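PDB 4WIA: archaeal flagellar ATP-binding protein FlaH, which probably binds ATP and magnesium as a P-loop ATPase-like component of the archaellum, the archaeal flagellum, and may regulate its assembly. Local coordinates for residues 11-16 against 77-82; 57-62 against 122-127; 22-27 against 156-161; 30-35 against 182-187. All coordinates share one frame; numbering follows the deposited sequence.

Interaction 1 of 4, residues 11-16 against 77-82; sequences LSRDDL and LNYSIN. With SO4 (sulfate ion), chain D; SO4 (sulfate ion), chain G.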
loop_
_atom_site.group_PDB
_atom_site.type_symbol
_atom_site.label_atom_id
_atom_site.label_comp_id
_atom_site.label_asym_id
_atom_site.label_seq_id
_atom_site.Cartn_x
_atom_site.Cartn_y
_atom_site.Cartn_z
ATOM N N LEU A 11 -0.106 -9.682 -0.802
ATOM C CA LEU A 11 -1.332 -9.342 -1.479
ATOM C C LEU A 11 -2.556 -9.801 -0.716
ATOM O O LEU A 11 -2.532 -10.801 0.008
ATOM C CB LEU A 11 -1.331 -10.034 -2.847
ATOM C CG LEU A 11 -0.185 -9.732 -3.793
ATOM C CD1 LEU A 11 -0.368 -10.509 -5.072
ATOM C CD2 LEU A 11 -0.134 -8.262 -4.137
ATOM N N SER A 12 -3.669 -9.108 -0.925
ATOM C CA SER A 12 -4.889 -9.496 -0.299
ATOM C C SER A 12 -5.307 -10.914 -0.701
ATOM O O SER A 12 -5.838 -11.653 0.115
ATOM C CB SER A 12 -6.016 -8.527 -0.645
ATOM O OG SER A 12 -5.869 -7.260 -0.046
ATOM N N ARG A 13 -5.106 -11.254 -1.955
ATOM C CA ARG A 13 -5.731 -12.401 -2.557
ATOM C C ARG A 13 -5.086 -13.706 -2.193
ATOM O O ARG A 13 -5.630 -14.741 -2.481
ATOM C CB ARG A 13 -5.693 -12.284 -4.062
ATOM C CG ARG A 13 -4.330 -12.584 -4.690
ATOM C CD ARG A 13 -4.352 -12.274 -6.166
ATOM N NE ARG A 13 -4.342 -10.830 -6.374
ATOM C CZ ARG A 13 -4.445 -10.227 -7.560
ATOM N NH1 ARG A 13 -4.502 -10.946 -8.675
ATOM N NH2 ARG A 13 -4.459 -8.916 -7.632
ATOM N N ASP A 14 -3.926 -13.709 -1.589
ATOM C CA ASP A 14 -3.355 -14.942 -1.165
ATOM C C ASP A 14 -2.556 -14.733 0.105
ATOM O O ASP A 14 -2.346 -13.632 0.539
ATOM C CB ASP A 14 -2.504 -15.628 -2.271
ATOM C CG ASP A 14 -1.231 -14.877 -2.623
ATOM O OD1 ASP A 14 -0.469 -14.483 -1.701
ATOM O OD2 ASP A 14 -0.953 -14.718 -3.859
ATOM N N ASP A 15 -2.127 -15.822 0.697
ATOM C CA ASP A 15 -1.268 -15.762 1.893
ATOM C C ASP A 15 0.168 -16.287 1.630
ATOM O O ASP A 15 0.820 -16.806 2.509
ATOM C CB ASP A 15 -1.963 -16.526 3.045
ATOM C CG ASP A 15 -2.041 -18.034 2.808
ATOM O OD1 ASP A 15 -1.698 -18.539 1.742
ATOM O OD2 ASP A 15 -2.332 -18.758 3.746
ATOM N N LEU A 16 0.676 -16.091 0.429
ATOM C CA LEU A 16 2.038 -16.526 0.099
ATOM C C LEU A 16 3.081 -15.894 1.025
ATOM O O LEU A 16 4.042 -16.557 1.397
ATOM C CB LEU A 16 2.400 -16.222 -1.334
ATOM C CG LEU A 16 3.757 -16.812 -1.795
ATOM C CD1 LEU A 16 3.799 -18.330 -1.708
ATOM C CD2 LEU A 16 4.092 -16.392 -3.202
ATOM N N LEU A 77 -3.315 -12.951 -15.622
ATOM C CA LEU A 77 -3.280 -13.305 -14.217
ATOM C C LEU A 77 -3.835 -12.222 -13.285
ATOM O O LEU A 77 -3.860 -12.387 -12.041
ATOM C CB LEU A 77 -1.828 -13.580 -13.813
ATOM C CG LEU A 77 -1.209 -14.707 -14.635
ATOM C CD1 LEU A 77 0.234 -14.914 -14.276
ATOM C CD2 LEU A 77 -1.946 -16.020 -14.506
ATOM N N ASN A 78 -4.313 -11.124 -13.847
ATOM C CA ASN A 78 -4.725 -10.039 -13.011
ATOM C C ASN A 78 -3.624 -9.530 -12.126
ATOM O O ASN A 78 -3.844 -9.140 -10.989
ATOM C CB ASN A 78 -5.898 -10.490 -12.150
ATOM C CG ASN A 78 -6.943 -9.430 -12.076
ATOM O OD1 ASN A 78 -7.937 -9.403 -12.887
ATOM N ND2 ASN A 78 -6.649 -8.438 -11.266
ATOM N N TYR A 79 -2.417 -9.495 -12.690
ATOM C CA TYR A 79 -1.299 -8.859 -12.077
ATOM C C TYR A 79 -0.908 -7.729 -12.995
ATOM O O TYR A 79 0.282 -7.610 -13.337
ATOM C CB TYR A 79 -0.075 -9.799 -12.011
ATOM C CG TYR A 79 -0.152 -10.982 -11.106
ATOM C CD1 TYR A 79 -0.949 -10.974 -9.956
ATOM C CD2 TYR A 79 0.543 -12.144 -11.412
ATOM C CE1 TYR A 79 -0.997 -12.054 -9.113
ATOM C CE2 TYR A 79 0.456 -13.264 -10.594
ATOM C CZ TYR A 79 -0.309 -13.200 -9.443
ATOM O OH TYR A 79 -0.420 -14.306 -8.630
ATOM N N SER A 80 -1.827 -6.864 -13.374
ATOM C CA SER A 80 -1.505 -5.943 -14.430
ATOM C C SER A 80 -0.462 -4.872 -13.975
ATOM O O SER A 80 -0.470 -4.374 -12.859
ATOM C CB SER A 80 -2.775 -5.373 -15.075
ATOM O OG SER A 80 -3.257 -4.279 -14.320
ATOM N N ILE A 81 0.511 -4.598 -14.854
ATOM C CA ILE A 81 1.669 -3.768 -14.474
ATOM C C ILE A 81 1.950 -2.611 -15.438
ATOM O O ILE A 81 3.080 -2.140 -15.548
ATOM C CB ILE A 81 2.893 -4.630 -14.304
ATOM C CG1 ILE A 81 3.059 -5.719 -15.397
ATOM C CG2 ILE A 81 2.833 -5.313 -12.919
ATOM C CD1 ILE A 81 3.188 -5.263 -16.831
ATOM N N ASN A 82 0.903 -2.126 -16.106
ATOM C CA ASN A 82 1.023 -1.055 -17.065
ATOM C C ASN A 82 1.587 0.209 -16.491
ATOM O O ASN A 82 2.489 0.816 -17.057
ATOM C CB ASN A 82 -0.371 -0.737 -17.631
ATOM C CG ASN A 82 -0.989 -1.929 -18.288
ATOM O OD1 ASN A 82 -2.019 -2.475 -17.833
ATOM N ND2 ASN A 82 -0.349 -2.386 -19.339
HETATM S S SO4 D . -4.475 -7.746 -4.160
HETATM O O1 SO4 D . -5.806 -7.105 -4.084
HETATM O O2 SO4 D . -4.627 -9.214 -4.041
HETATM O O3 SO4 D . -3.842 -7.420 -5.457
HETATM O O4 SO4 D . -3.624 -7.248 -3.057
HETATM S S SO4 G . -2.663 -0.802 -14.608
HETATM O O1 SO4 G . -2.245 -2.136 -14.959
HETATM O O2 SO4 G . -3.466 -0.870 -13.423
HETATM O O3 SO4 G . -3.410 -0.225 -15.705
HETATM O O4 SO4 G . -1.617 0.085 -14.186
HETATM O O HOH W 1 -2.012 -14.832 -6.425
#

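Interaction 2 of 4, residues 57-62 against 122-127; sequences SVTYVS and DVIIFD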
loop_
_atom_site.group_PDB
_atom_site.type_symbol
_atom_site.label_atom_id
_atom_site.label_comp_id
_atom_site.label_asym_id
_atom_site.label_seq_id
_atom_site.Cartn_x
_atom_site.Cartn_y
_atom_site.Cartn_z
ATOM N N SER A 57 11.056 -1.740 -6.599
ATOM C CA SER A 57 11.249 -1.681 -8.018
ATOM C C SER A 57 11.769 -3.036 -8.474
ATOM O O SER A 57 12.398 -3.718 -7.710
ATOM C CB SER A 57 12.241 -0.601 -8.379
ATOM O OG SER A 57 13.477 -0.766 -7.676
ATOM N N VAL A 58 11.444 -3.426 -9.706
ATOM C CA VAL A 58 11.808 -4.699 -10.217
ATOM C C VAL A 58 12.378 -4.553 -11.637
ATOM O O VAL A 58 11.832 -3.806 -12.450
ATOM C CB VAL A 58 10.576 -5.618 -10.264
ATOM C CG1 VAL A 58 10.929 -6.951 -10.888
ATOM C CG2 VAL A 58 10.031 -5.851 -8.869
ATOM N N THR A 59 13.425 -5.315 -11.931
ATOM C CA THR A 59 13.832 -5.591 -13.267
ATOM C C THR A 59 13.471 -7.026 -13.605
ATOM O O THR A 59 13.816 -7.958 -12.850
ATOM C CB THR A 59 15.355 -5.453 -13.433
ATOM O OG1 THR A 59 15.709 -4.082 -13.263
ATOM C CG2 THR A 59 15.823 -5.891 -14.856
ATOM N N TYR A 60 12.813 -7.225 -14.747
ATOM C CA TYR A 60 12.464 -8.568 -15.172
ATOM C C TYR A 60 13.097 -8.831 -16.529
ATOM O O TYR A 60 12.699 -8.217 -17.497
ATOM C CB TYR A 60 10.941 -8.709 -15.205
ATOM C CG TYR A 60 10.404 -10.139 -15.255
ATOM C CD1 TYR A 60 10.716 -10.984 -16.288
ATOM C CD2 TYR A 60 9.569 -10.616 -14.266
ATOM C CE1 TYR A 60 10.257 -12.277 -16.354
ATOM C CE2 TYR A 60 9.065 -11.915 -14.318
ATOM C CZ TYR A 60 9.395 -12.738 -15.343
ATOM O OH TYR A 60 8.925 -14.040 -15.443
ATOM N N VAL A 61 14.034 -9.783 -16.597
ATOM C CA VAL A 61 14.707 -10.137 -17.803
ATOM C C VAL A 61 14.139 -11.479 -18.241
ATOM O O VAL A 61 14.303 -12.464 -17.543
ATOM C CB VAL A 61 16.222 -10.287 -17.572
ATOM C CG1 VAL A 61 16.974 -10.639 -18.877
ATOM C CG2 VAL A 61 16.804 -9.033 -16.958
ATOM N N SER A 62 13.508 -11.504 -19.410
ATOM C CA SER A 62 12.863 -12.677 -19.950
ATOM C C SER A 62 13.558 -13.146 -21.263
ATOM O O SER A 62 13.674 -12.386 -22.193
ATOM C CB SER A 62 11.405 -12.351 -20.311
ATOM O OG SER A 62 10.771 -13.453 -20.937
ATOM N N ASP A 122 15.392 -2.845 -7.016
ATOM C CA ASP A 122 15.526 -3.596 -5.754
ATOM C C ASP A 122 15.624 -5.051 -6.035
ATOM O O ASP A 122 16.311 -5.776 -5.334
ATOM C CB ASP A 122 14.366 -3.346 -4.814
ATOM C CG ASP A 122 14.196 -1.886 -4.473
ATOM O OD1 ASP A 122 15.220 -1.220 -4.172
ATOM O OD2 ASP A 122 13.043 -1.403 -4.567
ATOM N N VAL A 123 14.990 -5.502 -7.086
ATOM C CA VAL A 123 14.845 -6.910 -7.323
ATOM C C VAL A 123 15.135 -7.145 -8.761
ATOM O O VAL A 123 14.558 -6.463 -9.600
ATOM C CB VAL A 123 13.379 -7.358 -7.047
ATOM C CG1 VAL A 123 13.196 -8.830 -7.336
ATOM C CG2 VAL A 123 12.994 -7.089 -5.590
ATOM N N ILE A 124 15.955 -8.154 -9.066
ATOM C CA ILE A 124 16.256 -8.468 -10.447
ATOM C C ILE A 124 15.948 -9.905 -10.751
ATOM O O ILE A 124 16.463 -10.807 -10.108
ATOM C CB ILE A 124 17.748 -8.186 -10.756
ATOM C CG1 ILE A 124 18.093 -6.720 -10.408
ATOM C CG2 ILE A 124 18.051 -8.453 -12.212
ATOM C CD1 ILE A 124 18.660 -6.534 -9.029
ATOM N N ILE A 125 15.141 -10.128 -11.791
ATOM C CA ILE A 125 14.681 -11.471 -12.111
ATOM C C ILE A 125 15.266 -11.912 -13.470
ATOM O O ILE A 125 15.072 -11.189 -14.427
ATOM C CB ILE A 125 13.154 -11.448 -12.173
ATOM C CG1 ILE A 125 12.591 -11.130 -10.784
ATOM C CG2 ILE A 125 12.605 -12.776 -12.644
ATOM C CD1 ILE A 125 11.094 -10.927 -10.666
ATOM N N PHE A 126 15.859 -13.122 -13.554
ATOM C CA PHE A 126 16.243 -13.696 -14.808
ATOM C C PHE A 126 15.435 -14.952 -15.083
ATOM O O PHE A 126 15.643 -15.972 -14.449
ATOM C CB PHE A 126 17.740 -14.051 -14.841
ATOM C CG PHE A 126 18.621 -12.865 -14.579
ATOM C CD1 PHE A 126 18.918 -12.006 -15.582
ATOM C CD2 PHE A 126 19.032 -12.553 -13.312
ATOM C CE1 PHE A 126 19.681 -10.871 -15.380
ATOM C CE2 PHE A 126 19.772 -11.407 -13.090
ATOM C CZ PHE A 126 20.081 -10.557 -14.139
ATOM N N ASP A 127 14.531 -14.871 -16.054
ATOM C CA ASP A 127 13.708 -15.996 -16.404
ATOM C C ASP A 127 13.881 -16.212 -17.909
ATOM O O ASP A 127 13.088 -15.666 -18.673
ATOM C CB ASP A 127 12.250 -15.638 -16.055
ATOM C CG ASP A 127 11.268 -16.731 -16.427
ATOM O OD1 ASP A 127 11.716 -17.898 -16.486
ATOM O OD2 ASP A 127 10.060 -16.428 -16.637
#

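Interaction 3 of 4, residues 22-27 against 156-161; sequences GGIPHG and KKIIIC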
loop_
_atom_site.group_PDB
_atom_site.type_symbol
_atom_site.label_atom_id
_atom_site.label_comp_id
_atom_site.label_asym_id
_atom_site.label_seq_id
_atom_site.Cartn_x
_atom_site.Cartn_y
_atom_site.Cartn_z
ATOM N N GLY A 22 7.007 -14.541 6.010
ATOM C CA GLY A 22 6.784 -13.102 6.196
ATOM C C GLY A 22 7.129 -12.246 5.007
ATOM O O GLY A 22 6.587 -11.162 4.846
ATOM N N GLY A 23 8.099 -12.691 4.199
ATOM C CA GLY A 23 8.622 -11.914 3.109
ATOM C C GLY A 23 9.885 -12.564 2.581
ATOM O O GLY A 23 10.258 -13.659 3.011
ATOM N N ILE A 24 10.566 -11.882 1.666
ATOM C CA ILE A 24 11.772 -12.391 1.114
ATOM C C ILE A 24 12.921 -11.594 1.735
ATOM O O ILE A 24 12.851 -10.385 1.759
ATOM C CB ILE A 24 11.784 -12.182 -0.391
ATOM C CG1 ILE A 24 10.721 -13.028 -1.073
ATOM C CG2 ILE A 24 13.172 -12.526 -0.957
ATOM C CD1 ILE A 24 10.977 -14.524 -1.029
ATOM N N PRO A 25 13.928 -12.280 2.309
ATOM C CA PRO A 25 15.025 -11.514 2.905
ATOM C C PRO A 25 15.807 -10.756 1.861
ATOM O O PRO A 25 16.140 -11.275 0.774
ATOM C CB PRO A 25 15.922 -12.575 3.563
ATOM C CG PRO A 25 15.052 -13.764 3.727
ATOM C CD PRO A 25 14.061 -13.722 2.577
ATOM N N HIS A 26 16.070 -9.513 2.180
ATOM C CA HIS A 26 17.052 -8.747 1.432
ATOM C C HIS A 26 18.368 -9.540 1.274
ATOM O O HIS A 26 18.757 -10.255 2.170
ATOM C CB HIS A 26 17.260 -7.380 2.104
ATOM C CG HIS A 26 16.171 -6.406 1.765
ATOM N ND1 HIS A 26 15.339 -5.833 2.696
ATOM C CD2 HIS A 26 15.769 -5.925 0.574
ATOM C CE1 HIS A 26 14.447 -5.066 2.094
ATOM N NE2 HIS A 26 14.699 -5.094 0.805
ATOM N N GLY A 27 19.038 -9.390 0.125
ATOM C CA GLY A 27 20.241 -10.122 -0.163
ATOM C C GLY A 27 20.003 -11.556 -0.586
ATOM O O GLY A 27 20.912 -12.335 -0.585
ATOM N N LYS A 156 22.236 -5.837 -0.689
ATOM C CA LYS A 156 20.835 -5.915 -0.197
ATOM C C LYS A 156 19.759 -6.071 -1.286
ATOM O O LYS A 156 18.559 -6.188 -1.004
ATOM C CB LYS A 156 20.504 -4.729 0.696
ATOM C CG LYS A 156 21.451 -4.628 1.851
ATOM C CD LYS A 156 21.069 -5.621 2.926
ATOM C CE LYS A 156 22.043 -5.560 4.122
ATOM N NZ LYS A 156 22.394 -4.126 4.392
ATOM N N LYS A 157 20.199 -6.111 -2.529
ATOM C CA LYS A 157 19.319 -6.456 -3.613
ATOM C C LYS A 157 18.894 -7.905 -3.522
ATOM O O LYS A 157 19.537 -8.721 -2.879
ATOM C CB LYS A 157 20.020 -6.305 -4.976
ATOM C CG LYS A 157 20.883 -5.085 -5.208
ATOM C CD LYS A 157 20.016 -3.907 -5.525
ATOM C CE LYS A 157 20.844 -2.687 -5.823
ATOM N NZ LYS A 157 19.824 -1.775 -6.331
ATOM N N ILE A 158 17.855 -8.205 -4.263
ATOM C CA ILE A 158 17.378 -9.541 -4.377
ATOM C C ILE A 158 17.472 -9.994 -5.815
ATOM O O ILE A 158 17.067 -9.273 -6.674
ATOM C CB ILE A 158 15.901 -9.610 -3.922
ATOM C CG1 ILE A 158 15.851 -9.404 -2.415
ATOM C CG2 ILE A 158 15.290 -10.958 -4.291
ATOM C CD1 ILE A 158 14.496 -8.979 -1.878
ATOM N N ILE A 159 17.980 -11.203 -6.044
ATOM C CA ILE A 159 18.021 -11.764 -7.378
ATOM C C ILE A 159 17.278 -13.082 -7.465
ATOM O O ILE A 159 17.385 -13.919 -6.598
ATOM C CB ILE A 159 19.479 -11.931 -7.868
ATOM C CG1 ILE A 159 20.073 -10.557 -8.075
ATOM C CG2 ILE A 159 19.547 -12.699 -9.177
ATOM C CD1 ILE A 159 21.541 -10.551 -8.401
ATOM N N ILE A 160 16.539 -13.268 -8.552
ATOM C CA ILE A 160 15.739 -14.432 -8.702
ATOM C C ILE A 160 15.988 -14.972 -10.096
ATOM O O ILE A 160 15.750 -14.251 -11.033
ATOM C CB ILE A 160 14.208 -14.055 -8.555
ATOM C CG1 ILE A 160 13.945 -13.359 -7.226
ATOM C CG2 ILE A 160 13.359 -15.295 -8.658
ATOM C CD1 ILE A 160 12.504 -12.871 -7.001
ATOM N N CYS A 161 16.376 -16.248 -10.225
ATOM C CA CYS A 161 16.538 -16.883 -11.522
ATOM C C CYS A 161 15.723 -18.150 -11.642
ATOM O O CYS A 161 15.555 -18.903 -10.687
ATOM C CB CYS A 161 17.971 -17.300 -11.749
ATOM S SG CYS A 161 19.259 -16.059 -11.517
#

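Interaction 4 of 4, residues 30-35 against 182-187; sequences IIIEGE and MLIRTE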
loop_
_atom_site.group_PDB
_atom_site.type_symbol
_atom_site.label_atom_id
_atom_site.label_comp_id
_atom_site.label_asym_id
_atom_site.label_seq_id
_atom_site.Cartn_x
_atom_site.Cartn_y
_atom_site.Cartn_z
ATOM N N ILE A 30 17.531 -16.337 -5.087
ATOM C CA ILE A 30 16.538 -17.337 -5.164
ATOM C C ILE A 30 16.685 -18.049 -6.486
ATOM O O ILE A 30 16.690 -17.434 -7.539
ATOM C CB ILE A 30 15.140 -16.694 -5.136
ATOM C CG1 ILE A 30 15.025 -15.750 -3.937
ATOM C CG2 ILE A 30 14.065 -17.775 -5.095
ATOM C CD1 ILE A 30 13.630 -15.212 -3.677
ATOM N N ILE A 31 16.817 -19.345 -6.431
ATOM C CA ILE A 31 16.846 -20.151 -7.629
ATOM C C ILE A 31 15.585 -20.990 -7.712
ATOM O O ILE A 31 15.274 -21.744 -6.797
ATOM C CB ILE A 31 18.085 -21.099 -7.620
ATOM C CG1 ILE A 31 19.365 -20.274 -7.577
ATOM C CG2 ILE A 31 18.075 -22.002 -8.854
ATOM C CD1 ILE A 31 19.568 -19.365 -8.768
ATOM N N ILE A 32 14.871 -20.863 -8.807
ATOM C CA ILE A 32 13.699 -21.661 -9.055
ATOM C C ILE A 32 13.961 -22.654 -10.143
ATOM O O ILE A 32 14.115 -22.282 -11.283
ATOM C CB ILE A 32 12.512 -20.781 -9.413
ATOM C CG1 ILE A 32 12.314 -19.713 -8.303
ATOM C CG2 ILE A 32 11.273 -21.656 -9.522
ATOM C CD1 ILE A 32 11.283 -18.644 -8.657
ATOM N N GLU A 33 14.074 -23.916 -9.775
ATOM C CA GLU A 33 14.565 -24.930 -10.669
ATOM C C GLU A 33 13.472 -25.936 -10.929
ATOM O O GLU A 33 12.941 -26.551 -9.985
ATOM C CB GLU A 33 15.791 -25.642 -10.045
ATOM C CG GLU A 33 16.204 -26.937 -10.773
ATOM C CD GLU A 33 17.443 -27.628 -10.239
ATOM O OE1 GLU A 33 17.951 -27.248 -9.162
ATOM O OE2 GLU A 33 17.936 -28.559 -10.940
ATOM N N GLY A 34 13.185 -26.194 -12.199
ATOM C CA GLY A 34 12.215 -27.214 -12.548
ATOM C C GLY A 34 12.106 -27.280 -14.048
ATOM O O GLY A 34 12.532 -26.369 -14.742
ATOM N N GLU A 35 11.479 -28.336 -14.531
ATOM C CA GLU A 35 11.274 -28.520 -15.947
ATOM C C GLU A 35 10.253 -27.545 -16.561
ATOM O O GLU A 35 9.586 -26.772 -15.868
ATOM C CB GLU A 35 10.842 -29.955 -16.214
ATOM C CG GLU A 35 11.852 -30.941 -15.688
ATOM C CD GLU A 35 11.716 -32.315 -16.280
ATOM O OE1 GLU A 35 12.339 -33.234 -15.714
ATOM O OE2 GLU A 35 11.011 -32.468 -17.295
HETATM N N MSE A 182 18.099 -19.198 -1.394
HETATM C CA MSE A 182 16.815 -19.837 -1.358
HETATM C C MSE A 182 16.698 -20.689 -2.589
HETATM O O MSE A 182 16.770 -20.201 -3.688
HETATM C CB MSE A 182 15.718 -18.786 -1.308
HETATM C CG MSE A 182 14.342 -19.431 -1.152
HETATM SE SE MSE A 182 13.008 -18.024 -1.130
HETATM C CE MSE A 182 11.533 -19.031 -0.382
ATOM N N LEU A 183 16.494 -21.980 -2.413
ATOM C CA LEU A 183 16.306 -22.871 -3.516
ATOM C C LEU A 183 14.906 -23.497 -3.521
ATOM O O LEU A 183 14.496 -24.144 -2.560
ATOM C CB LEU A 183 17.326 -23.978 -3.454
ATOM C CG LEU A 183 17.223 -25.021 -4.578
ATOM C CD1 LEU A 183 17.653 -24.457 -5.943
ATOM C CD2 LEU A 183 18.041 -26.276 -4.234
ATOM N N ILE A 184 14.204 -23.321 -4.628
ATOM C CA ILE A 184 12.871 -23.785 -4.775
ATOM C C ILE A 184 12.809 -24.666 -5.988
ATOM O O ILE A 184 13.198 -24.254 -7.094
ATOM C CB ILE A 184 11.891 -22.630 -5.005
ATOM C CG1 ILE A 184 11.988 -21.634 -3.879
ATOM C CG2 ILE A 184 10.482 -23.174 -5.111
ATOM C CD1 ILE A 184 11.211 -20.350 -4.145
ATOM N N ARG A 185 12.284 -25.869 -5.812
ATOM C CA ARG A 185 12.088 -26.780 -6.929
ATOM C C ARG A 185 10.622 -26.939 -7.265
ATOM O O ARG A 185 9.810 -27.208 -6.381
ATOM C CB ARG A 185 12.728 -28.137 -6.620
ATOM C CG ARG A 185 12.427 -29.218 -7.641
ATOM C CD ARG A 185 13.350 -30.393 -7.481
ATOM N NE ARG A 185 12.771 -31.604 -8.039
ATOM C CZ ARG A 185 12.934 -32.043 -9.296
ATOM N NH1 ARG A 185 13.684 -31.392 -10.190
ATOM N NH2 ARG A 185 12.336 -33.172 -9.666
ATOM N N THR A 186 10.298 -26.800 -8.547
ATOM C CA THR A 186 8.924 -26.896 -9.026
ATOM C C THR A 186 8.675 -28.177 -9.812
ATOM O O THR A 186 9.550 -28.614 -10.539
ATOM C CB THR A 186 8.541 -25.699 -9.896
ATOM O OG1 THR A 186 9.452 -25.559 -10.971
ATOM C CG2 THR A 186 8.578 -24.446 -9.090
ATOM N N GLU A 187 7.483 -28.768 -9.628
ATOM C CA GLU A 187 6.992 -29.898 -10.426
ATOM C C GLU A 187 5.480 -29.824 -10.620
ATOM O O GLU A 187 4.778 -29.059 -9.958
ATOM C CB GLU A 187 7.318 -31.263 -9.799
ATOM C CG GLU A 187 8.816 -31.571 -9.709
ATOM C CD GLU A 187 9.224 -33.042 -9.568
ATOM O OE1 GLU A 187 8.794 -33.975 -10.266
ATOM O OE2 GLU A 187 10.086 -33.283 -8.730
#

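Interaction 1 of 4, residues 11-16 against 77-82
L11 opens the contact by laying CD1 near the ring of Y79, 4.4 Å from CE1. The type I turn from L11 to D14 presents the amides of S12 and R13 to a sulfate, probably from the crystallisation liquor, a grip the R13 side chain completes. With CG lodged between backbone N and carbonyl carbon (chi1 76°) and a bend at chi3, that chain curls round so that its guanidinium meets the anion edge-on: NE reaches sulfate O2 at 2.9 Å and NH2 O3 at 2.7 Å. K84 and R55 of the second subunit bind it too. NH1 donates to N78 O (3.0 Å) from above the carbonyl plane, while Y79 CE1 lies over one guanidinium face, the two planes 41° apart. With R13 cut back to an alanine, the sulfate is likely to keep little more than backbone amides on this side, and N78 O to lose its donor. D14 OD1 takes the L16 amide in an Asx turn; OD2 accepts from a water that accepts from Y79 OH, which is also hydrogen-bonded with I225 N. N78, with positive phi just past helix 67-76, closes a Schellman motif, and helix 40-53 lies against both loops through R46 and Y49.

Interaction 2 of 4, residues 57-62 against 122-127
I125 and Y60 form the apolar centre of this pairing between two parallel strands, 58-62 and 123-127, of the P-loop NTPase sheet. I125 sets CG2 over the middle of the Y60 ring, a CH-pi contact of 4.0 Å to the centroid, and its CD1 reaches on to CG1 of V58. The tyrosine takes this place because its CG stands anti to the backbone N (chi1 -164°), which carries the ring across toward the neighbouring strand. On the opposite face V61 lies alongside F126, CG2 being 3.8 Å from CE1. Between these layers the backbones run 10° apart, and the amides of T59, I125, V61 and D127 give four nearly straight bonds. At the start of the strands S57 and D122 grip each other: S57 N donates to D122 OD2 at 2.9 Å, and D122 N returns a bond to S57 OG. At the far end lies D127, consistent with the Walker B aspartate of this fold; its OD2 also bonds S41, a magnesium ligand by similarity, and its OD1 bonds T162. The same OD2 accepts from Y60 OH at 2.9 Å, on the anti side and 22° out of the carboxylate plane.

Interaction 3 of 4, residues 22-27 against 156-161
I158 turns the end of its side chain toward strand 24-25 and the turn that follows it, crossing both I24 and H26 at a slant. Its CG1 is anti to the carbonyl carbon (chi1 -70°), and the extended branch beyond it carries CD1 to 3.9 Å from CG2 of I24. The same CD1 lies obliquely to the imidazole of H26, 4.1 Å from CD2, while CG1 packs on the carbonyl oxygen of P25. H26 presents a ring edge to the chain opposite: CD2 is 3.2 Å from K156 O, which lies near the ring plane. A valine in place of I158 would probably open a gap beside I24 and the H26 ring, since the terminal methyl is what reaches them. Where the chains come closest, G27 N makes two weak bonds, to K156 O and to K157 O, the second at 3.1 Å. Positive phi angles at G27 and K156 (78° and 81°) bend both chains here. This is the N-terminal end of the parallel strands in a P-loop NTPase sheet: the chain leaves the small antiparallel pair 6-7 and 24-25, meets the start of strand 158-163, and continues into strand 29-33, which precedes the P-loop.

Interaction 4 of 4, residues 30-35 against 182-187
I30 to E33 pair in parallel with M182 to R185, the strand axes 18° apart and 4.7 Å at closest, with backbone bonds alternating from I31 N to M182 O, I184 N to I31 O, E33 N to I184 O and T186 N to E33 O. The last of these departs from the others, its donor standing 36° out of the E33 carbonyl plane. On the face of I30 and I32, the selenium of selenomethionine M182 passes 3.8 Å from CD1 of I30, the side chains running side by side. CG2 of I30 also meets CD1 of I184 at 4.0 Å, and CG2 of I32 meets CG2 of T186 at 3.9 Å. The other face carries I31 and L183, whose CD1 reaches CB of I31 at 3.8 Å as the two chains slant across each other. Beyond it E33, extended and buried, has its carboxylate paired with R177. At G34, the first glycine of the probable P-loop, T186 OG1, set between its backbone N and carbonyl carbon (chi1 56°), comes within 3.6 Å of CA, just where a beta carbon would collide with it; that hydroxyl bonds T38, an ATP-site residue by similarity. Helix 40-53 covers I32 and T186 through K40, strand 158-163 flanks 30-33, and strand 194-204 lies along the outer side of 182-187.

Overall arrangement
Three of the four contacts reach one sheet. Interactions 2 and 3 join directly, I124 N lying 2.9 Å from I158 O and F126 N 2.8 Å from I160 O; interactions 3 and 4 meet likewise, with I32 N 2.8 Å from C161 O. Strand 158-163 thus links interactions 2 and 4, whose centres are about 16 Å apart. They converge on the probable nucleotide site: D127 of interaction 2 reaches S41, while G34 and T186 of interaction 4 border the P-loop near T38 and K40. Interaction 1 stands apart, its centre about 17 Å from that of interaction 2 and 21 Å from that of interaction 4, although L77 approaches V42.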